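Local coordinates for protein Na-K-Cl cotransporter (Methanosarcina acetivorans, PDB 3G40) that forms the C-terminal cytoplasmic domain of a prokaryotic cation-chloride cotransporter, a membrane protein that probably carries chloride together with cations, at residues L117-I131 with S251-H263. Sequence-based numbering, arbitrary orientation.
Sequences LPENRDRDEEIREII and SLDPNPDLDLARH
R262 meets D124 end-on, and their two flat groups are nearly coplanar, 6° apart. NH2 of R262 bonds to OD1 of D124 at 2.7 Å, and NH1 of R262 to OD2 of D124 at 2.8 Å. Both oxygens use their syn lone pairs. The extended R262 chain, from CG to NE, carries the guanidinium across to the loop before helix 124-136. There NE and NH2 both grip the carbonyl oxygen of P118; the NE bond, 2.9 Å to P118 O, lies in the carbonyl plane. CG of R121 sits over the centre of one guanidinium face, and CD1 of L117 covers the opposite face near its rim. These two apolar contacts and the in-plane bonds fix the orientation of the group.

R121 bends at chi3 and takes D259 side-on, the planes 25° apart. NE of R121 bonds to OD1 of D259, almost straight, and NH2 of R121 to OD2 of D259 at 2.7 Å. The two arginines probably offset the nearby negative charges of D124 and D259.

Beside the salt bridges, CD1 of L258 packs 3.6 Å from CG2 of I127. CD2 of L117 rests on CB of A261. Further along, I131 touches the ring of P256 and meets L252 tip to tip.

The helical segments 124-131 and 258-263 run at 102° to each other. L117 and L258 reach strand 140-145 and A261 reaches strand 271-276, adjacent antiparallel strands in the middle of the ten-stranded sheet.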
loop_
_atom_site.group_PDB
_atom_site.type_symbol
_atom_site.label_atom_id
_atom_site.label_comp_id
_atom_site.label_asym_id
_atom_site.label_seq_id
_atom_site.Cartn_x
_atom_site.Cartn_y
_atom_site.Cartn_z
ATOM N N LEU A 117 -7.355 -4.796 12.583
ATOM C CA LEU A 117 -8.756 -4.560 12.906
ATOM C C LEU A 117 -9.567 -4.766 11.628
ATOM O O LEU A 117 -9.514 -3.950 10.712
ATOM C CB LEU A 117 -8.951 -3.124 13.437
ATOM C CG LEU A 117 -10.337 -2.716 13.951
ATOM C CD1 LEU A 117 -10.805 -3.590 15.105
ATOM C CD2 LEU A 117 -10.338 -1.242 14.365
ATOM N N PRO A 118 -10.315 -5.871 11.555
ATOM C CA PRO A 118 -11.062 -6.170 10.326
ATOM C C PRO A 118 -12.264 -5.244 10.158
ATOM O O PRO A 118 -12.711 -4.634 11.131
ATOM C CB PRO A 118 -11.539 -7.616 10.540
ATOM C CG PRO A 118 -10.741 -8.142 11.708
ATOM C CD PRO A 118 -10.412 -6.947 12.550
ATOM N N GLU A 119 -12.774 -5.142 8.934
ATOM C CA GLU A 119 -14.012 -4.415 8.680
ATOM C C GLU A 119 -15.213 -5.157 9.280
ATOM O O GLU A 119 -16.102 -4.538 9.860
ATOM C CB GLU A 119 -14.217 -4.181 7.180
ATOM C CG GLU A 119 -13.159 -3.296 6.529
ATOM C CD GLU A 119 -13.615 -2.712 5.199
ATOM O OE1 GLU A 119 -12.986 -3.020 4.164
ATOM O OE2 GLU A 119 -14.605 -1.947 5.187
ATOM N N ASN A 120 -15.237 -6.481 9.152
ATOM C CA ASN A 120 -16.327 -7.260 9.741
ATOM C C ASN A 120 -16.170 -7.437 11.253
ATOM O O ASN A 120 -15.076 -7.714 11.754
ATOM C CB ASN A 120 -16.502 -8.613 9.038
ATOM C CG ASN A 120 -15.578 -9.686 9.586
ATOM O OD1 ASN A 120 -14.383 -9.459 9.783
ATOM N ND2 ASN A 120 -16.129 -10.871 9.823
ATOM N N ARG A 121 -17.275 -7.273 11.974
ATOM C CA ARG A 121 -17.253 -7.259 13.433
ATOM C C ARG A 121 -17.337 -8.657 14.054
ATOM O O ARG A 121 -17.355 -8.797 15.277
ATOM C CB ARG A 121 -18.375 -6.354 13.947
ATOM C CG ARG A 121 -18.305 -4.954 13.348
ATOM C CD ARG A 121 -19.604 -4.175 13.487
ATOM N NE ARG A 121 -19.845 -3.723 14.855
ATOM C CZ ARG A 121 -20.872 -4.116 15.603
ATOM N NH1 ARG A 121 -21.767 -4.964 15.115
ATOM N NH2 ARG A 121 -21.012 -3.651 16.838
ATOM N N ASP A 122 -17.350 -9.682 13.208
ATOM C CA ASP A 122 -17.565 -11.059 13.649
ATOM C C ASP A 122 -16.587 -11.523 14.724
ATOM O O ASP A 122 -16.844 -12.506 15.416
ATOM C CB ASP A 122 -17.491 -12.026 12.462
ATOM C CG ASP A 122 -18.528 -11.727 11.395
ATOM O OD1 ASP A 122 -19.295 -10.754 11.556
ATOM O OD2 ASP A 122 -18.570 -12.471 10.390
ATOM N N ARG A 123 -15.466 -10.826 14.862
ATOM C CA ARG A 123 -14.410 -11.299 15.749
ATOM C C ARG A 123 -14.120 -10.367 16.910
ATOM O O ARG A 123 -13.192 -10.609 17.683
ATOM C CB ARG A 123 -13.127 -11.511 14.960
ATOM C CG ARG A 123 -13.144 -12.729 14.080
ATOM C CD ARG A 123 -11.862 -12.801 13.298
ATOM N NE ARG A 123 -11.578 -14.157 12.862
ATOM C CZ ARG A 123 -10.387 -14.560 12.440
ATOM N NH1 ARG A 123 -9.377 -13.703 12.407
ATOM N NH2 ARG A 123 -10.210 -15.818 12.058
ATOM N N ASP A 124 -14.906 -9.307 17.040
ATOM C CA ASP A 124 -14.585 -8.278 18.019
ATOM C C ASP A 124 -14.396 -8.831 19.426
ATOM O O ASP A 124 -13.502 -8.399 20.155
ATOM C CB ASP A 124 -15.616 -7.149 17.989
ATOM C CG ASP A 124 -15.458 -6.263 16.767
ATOM O OD1 ASP A 124 -14.796 -6.711 15.807
ATOM O OD2 ASP A 124 -15.980 -5.129 16.761
ATOM N N GLU A 125 -15.221 -9.798 19.807
ATOM C CA GLU A 125 -15.120 -10.330 21.158
ATOM C C GLU A 125 -13.802 -11.071 21.392
ATOM O O GLU A 125 -13.123 -10.828 22.391
ATOM C CB GLU A 125 -16.319 -11.205 21.517
ATOM C CG GLU A 125 -16.536 -11.261 23.008
ATOM C CD GLU A 125 -16.347 -9.895 23.658
ATOM O OE1 GLU A 125 -17.056 -8.941 23.269
ATOM O OE2 GLU A 125 -15.493 -9.775 24.562
ATOM N N GLU A 126 -13.440 -11.965 20.476
ATOM C CA GLU A 126 -12.156 -12.661 20.569
ATOM C C GLU A 126 -11.009 -11.654 20.562
ATOM O O GLU A 126 -10.086 -11.735 21.373
ATOM C CB GLU A 126 -11.977 -13.642 19.410
ATOM C CG GLU A 126 -12.843 -14.886 19.492
ATOM C CD GLU A 126 -12.476 -15.907 18.430
ATOM O OE1 GLU A 126 -11.651 -15.575 17.550
ATOM O OE2 GLU A 126 -13.008 -17.037 18.475
ATOM N N ILE A 127 -11.077 -10.706 19.634
ATOM C CA ILE A 127 -10.065 -9.665 19.525
ATOM C C ILE A 127 -9.898 -8.918 20.845
ATOM O O ILE A 127 -8.780 -8.742 21.331
ATOM C CB ILE A 127 -10.395 -8.691 18.378
ATOM C CG1 ILE A 127 -10.137 -9.373 17.032
ATOM C CG2 ILE A 127 -9.579 -7.410 18.501
ATOM C CD1 ILE A 127 -10.368 -8.475 15.840
ATOM N N ARG A 128 -11.018 -8.503 21.427
ATOM C CA ARG A 128 -11.016 -7.826 22.715
ATOM C C ARG A 128 -10.402 -8.718 23.792
ATOM O O ARG A 128 -9.635 -8.255 24.634
ATOM C CB ARG A 128 -12.447 -7.448 23.106
ATOM C CG ARG A 128 -12.587 -6.091 23.774
ATOM C CD ARG A 128 -14.055 -5.767 24.023
ATOM N NE ARG A 128 -14.860 -5.969 22.821
ATOM C CZ ARG A 128 -16.177 -6.160 22.819
ATOM N NH1 ARG A 128 -16.850 -6.181 23.963
ATOM N NH2 ARG A 128 -16.819 -6.339 21.671
ATOM N N GLU A 129 -10.741 -10.003 23.760
ATOM C CA GLU A 129 -10.222 -10.948 24.738
ATOM C C GLU A 129 -8.714 -11.126 24.571
ATOM O O GLU A 129 -7.974 -11.204 25.552
ATOM C CB GLU A 129 -10.928 -12.298 24.600
ATOM C CG GLU A 129 -10.535 -13.310 25.659
ATOM C CD GLU A 129 -10.660 -12.756 27.063
ATOM O OE1 GLU A 129 -11.500 -11.854 27.283
ATOM O OE2 GLU A 129 -9.916 -13.223 27.951
ATOM N N ILE A 130 -8.268 -11.196 23.319
ATOM C CA ILE A 130 -6.849 -11.297 23.010
ATOM C C ILE A 130 -6.110 -10.083 23.564
ATOM O O ILE A 130 -5.077 -10.216 24.222
ATOM C CB ILE A 130 -6.622 -11.395 21.491
ATOM C CG1 ILE A 130 -7.022 -12.783 20.987
ATOM C CG2 ILE A 130 -5.172 -11.118 21.145
ATOM C CD1 ILE A 130 -6.218 -13.891 21.610
ATOM N N ILE A 131 -6.659 -8.902 23.299
ATOM C CA ILE A 131 -6.089 -7.643 23.774
ATOM C C ILE A 131 -5.974 -7.601 25.296
ATOM O O ILE A 131 -4.961 -7.172 25.846
ATOM C CB ILE A 131 -6.928 -6.449 23.282
ATOM C CG1 ILE A 131 -6.769 -6.293 21.767
ATOM C CG2 ILE A 131 -6.537 -5.169 24.012
ATOM C CD1 ILE A 131 -7.697 -5.276 21.150
ATOM N N SER A 251 -3.650 6.051 21.478
ATOM C CA SER A 251 -3.517 5.034 22.513
ATOM C C SER A 251 -4.733 4.115 22.447
ATOM O O SER A 251 -5.825 4.553 22.081
ATOM C CB SER A 251 -3.387 5.683 23.889
ATOM O OG SER A 251 -2.134 6.332 23.977
ATOM N N LEU A 252 -4.525 2.835 22.754
ATOM C CA LEU A 252 -5.591 1.837 22.803
ATOM C C LEU A 252 -5.987 1.581 24.260
ATOM O O LEU A 252 -5.142 1.216 25.087
ATOM C CB LEU A 252 -5.117 0.517 22.144
ATOM C CG LEU A 252 -6.041 -0.701 22.161
ATOM C CD1 LEU A 252 -7.352 -0.383 21.472
ATOM C CD2 LEU A 252 -5.348 -1.890 21.467
ATOM N N ASP A 253 -7.263 1.786 24.574
ATOM C CA ASP A 253 -7.789 1.530 25.917
ATOM C C ASP A 253 -7.644 0.043 26.218
ATOM O O ASP A 253 -7.913 -0.782 25.348
ATOM C CB ASP A 253 -9.266 1.945 25.967
ATOM C CG ASP A 253 -9.878 1.838 27.361
ATOM O OD1 ASP A 253 -9.400 1.036 28.187
ATOM O OD2 ASP A 253 -10.870 2.555 27.619
ATOM N N PRO A 254 -7.202 -0.302 27.443
ATOM C CA PRO A 254 -7.083 -1.708 27.863
ATOM C C PRO A 254 -8.382 -2.484 27.654
ATOM O O PRO A 254 -8.375 -3.714 27.527
ATOM C CB PRO A 254 -6.787 -1.598 29.361
ATOM C CG PRO A 254 -6.139 -0.273 29.524
ATOM C CD PRO A 254 -6.708 0.631 28.472
ATOM N N ASN A 255 -9.489 -1.751 27.630
ATOM C CA ASN A 255 -10.814 -2.312 27.405
ATOM C C ASN A 255 -11.464 -1.531 26.276
ATOM O O ASN A 255 -12.312 -0.666 26.513
ATOM C CB ASN A 255 -11.658 -2.199 28.678
ATOM C CG ASN A 255 -13.117 -2.552 28.447
ATOM O OD1 ASN A 255 -13.462 -3.221 27.469
ATOM N ND2 ASN A 255 -13.983 -2.103 29.353
ATOM N N PRO A 256 -11.055 -1.823 25.037
ATOM C CA PRO A 256 -11.296 -0.951 23.882
ATOM C C PRO A 256 -12.696 -1.054 23.287
ATOM O O PRO A 256 -13.304 -2.124 23.300
ATOM C CB PRO A 256 -10.278 -1.452 22.847
ATOM C CG PRO A 256 -9.511 -2.590 23.511
ATOM C CD PRO A 256 -10.340 -3.050 24.656
ATOM N N ASP A 257 -13.190 0.062 22.762
ATOM C CA ASP A 257 -14.385 0.063 21.932
ATOM C C ASP A 257 -13.930 0.005 20.480
ATOM O O ASP A 257 -13.582 1.030 19.894
ATOM C CB ASP A 257 -15.208 1.326 22.174
ATOM C CG ASP A 257 -16.518 1.333 21.400
ATOM O OD1 ASP A 257 -16.709 0.467 20.522
ATOM O OD2 ASP A 257 -17.363 2.217 21.672
ATOM N N LEU A 258 -13.925 -1.200 19.917
ATOM C CA LEU A 258 -13.431 -1.431 18.560
ATOM C C LEU A 258 -14.234 -0.682 17.498
ATOM O O LEU A 258 -13.715 -0.384 16.417
ATOM C CB LEU A 258 -13.410 -2.927 18.237
ATOM C CG LEU A 258 -12.516 -3.823 19.096
ATOM C CD1 LEU A 258 -12.391 -5.196 18.463
ATOM C CD2 LEU A 258 -11.147 -3.203 19.291
ATOM N N ASP A 259 -15.498 -0.389 17.798
ATOM C CA ASP A 259 -16.331 0.375 16.869
ATOM C C ASP A 259 -15.905 1.838 16.851
ATOM O O ASP A 259 -15.973 2.508 15.823
ATOM C CB ASP A 259 -17.811 0.258 17.233
ATOM C CG ASP A 259 -18.425 -1.043 16.756
ATOM O OD1 ASP A 259 -17.852 -1.682 15.845
ATOM O OD2 ASP A 259 -19.487 -1.427 17.290
ATOM N N LEU A 260 -15.468 2.324 18.005
ATOM C CA LEU A 260 -14.931 3.668 18.107
ATOM C C LEU A 260 -13.660 3.753 17.260
ATOM O O LEU A 260 -13.446 4.727 16.540
ATOM C CB LEU A 260 -14.634 3.991 19.566
ATOM C CG LEU A 260 -14.830 5.439 20.006
ATOM C CD1 LEU A 260 -14.881 5.527 21.525
ATOM C CD2 LEU A 260 -13.731 6.319 19.441
ATOM N N ALA A 261 -12.827 2.716 17.332
ATOM C CA ALA A 261 -11.605 2.669 16.538
ATOM C C ALA A 261 -11.935 2.725 15.051
ATOM O O ALA A 261 -11.314 3.477 14.304
ATOM C CB ALA A 261 -10.788 1.410 16.868
ATOM N N ARG A 262 -12.923 1.934 14.631
ATOM C CA ARG A 262 -13.313 1.890 13.229
ATOM C C ARG A 262 -13.838 3.246 12.792
ATOM O O ARG A 262 -13.527 3.720 11.702
ATOM C CB ARG A 262 -14.380 0.822 12.984
ATOM C CG ARG A 262 -13.871 -0.607 13.038
ATOM C CD ARG A 262 -14.971 -1.586 12.644
ATOM N NE ARG A 262 -14.520 -2.968 12.733
ATOM C CZ ARG A 262 -14.650 -3.726 13.817
ATOM N NH1 ARG A 262 -15.228 -3.237 14.907
ATOM N NH2 ARG A 262 -14.204 -4.976 13.806
ATOM N N HIS A 263 -14.637 3.868 13.652
ATOM C CA HIS A 263 -15.217 5.168 13.356
ATOM C C HIS A 263 -14.153 6.243 13.156
ATOM O O HIS A 263 -14.295 7.118 12.303
ATOM C CB HIS A 263 -16.187 5.594 14.463
ATOM C CG HIS A 263 -16.736 6.976 14.282
ATOM N ND1 HIS A 263 -17.631 7.297 13.283
ATOM C CD2 HIS A 263 -16.514 8.121 14.971
ATOM C CE1 HIS A 263 -17.937 8.580 13.365
ATOM N NE2 HIS A 263 -17.272 9.102 14.380
#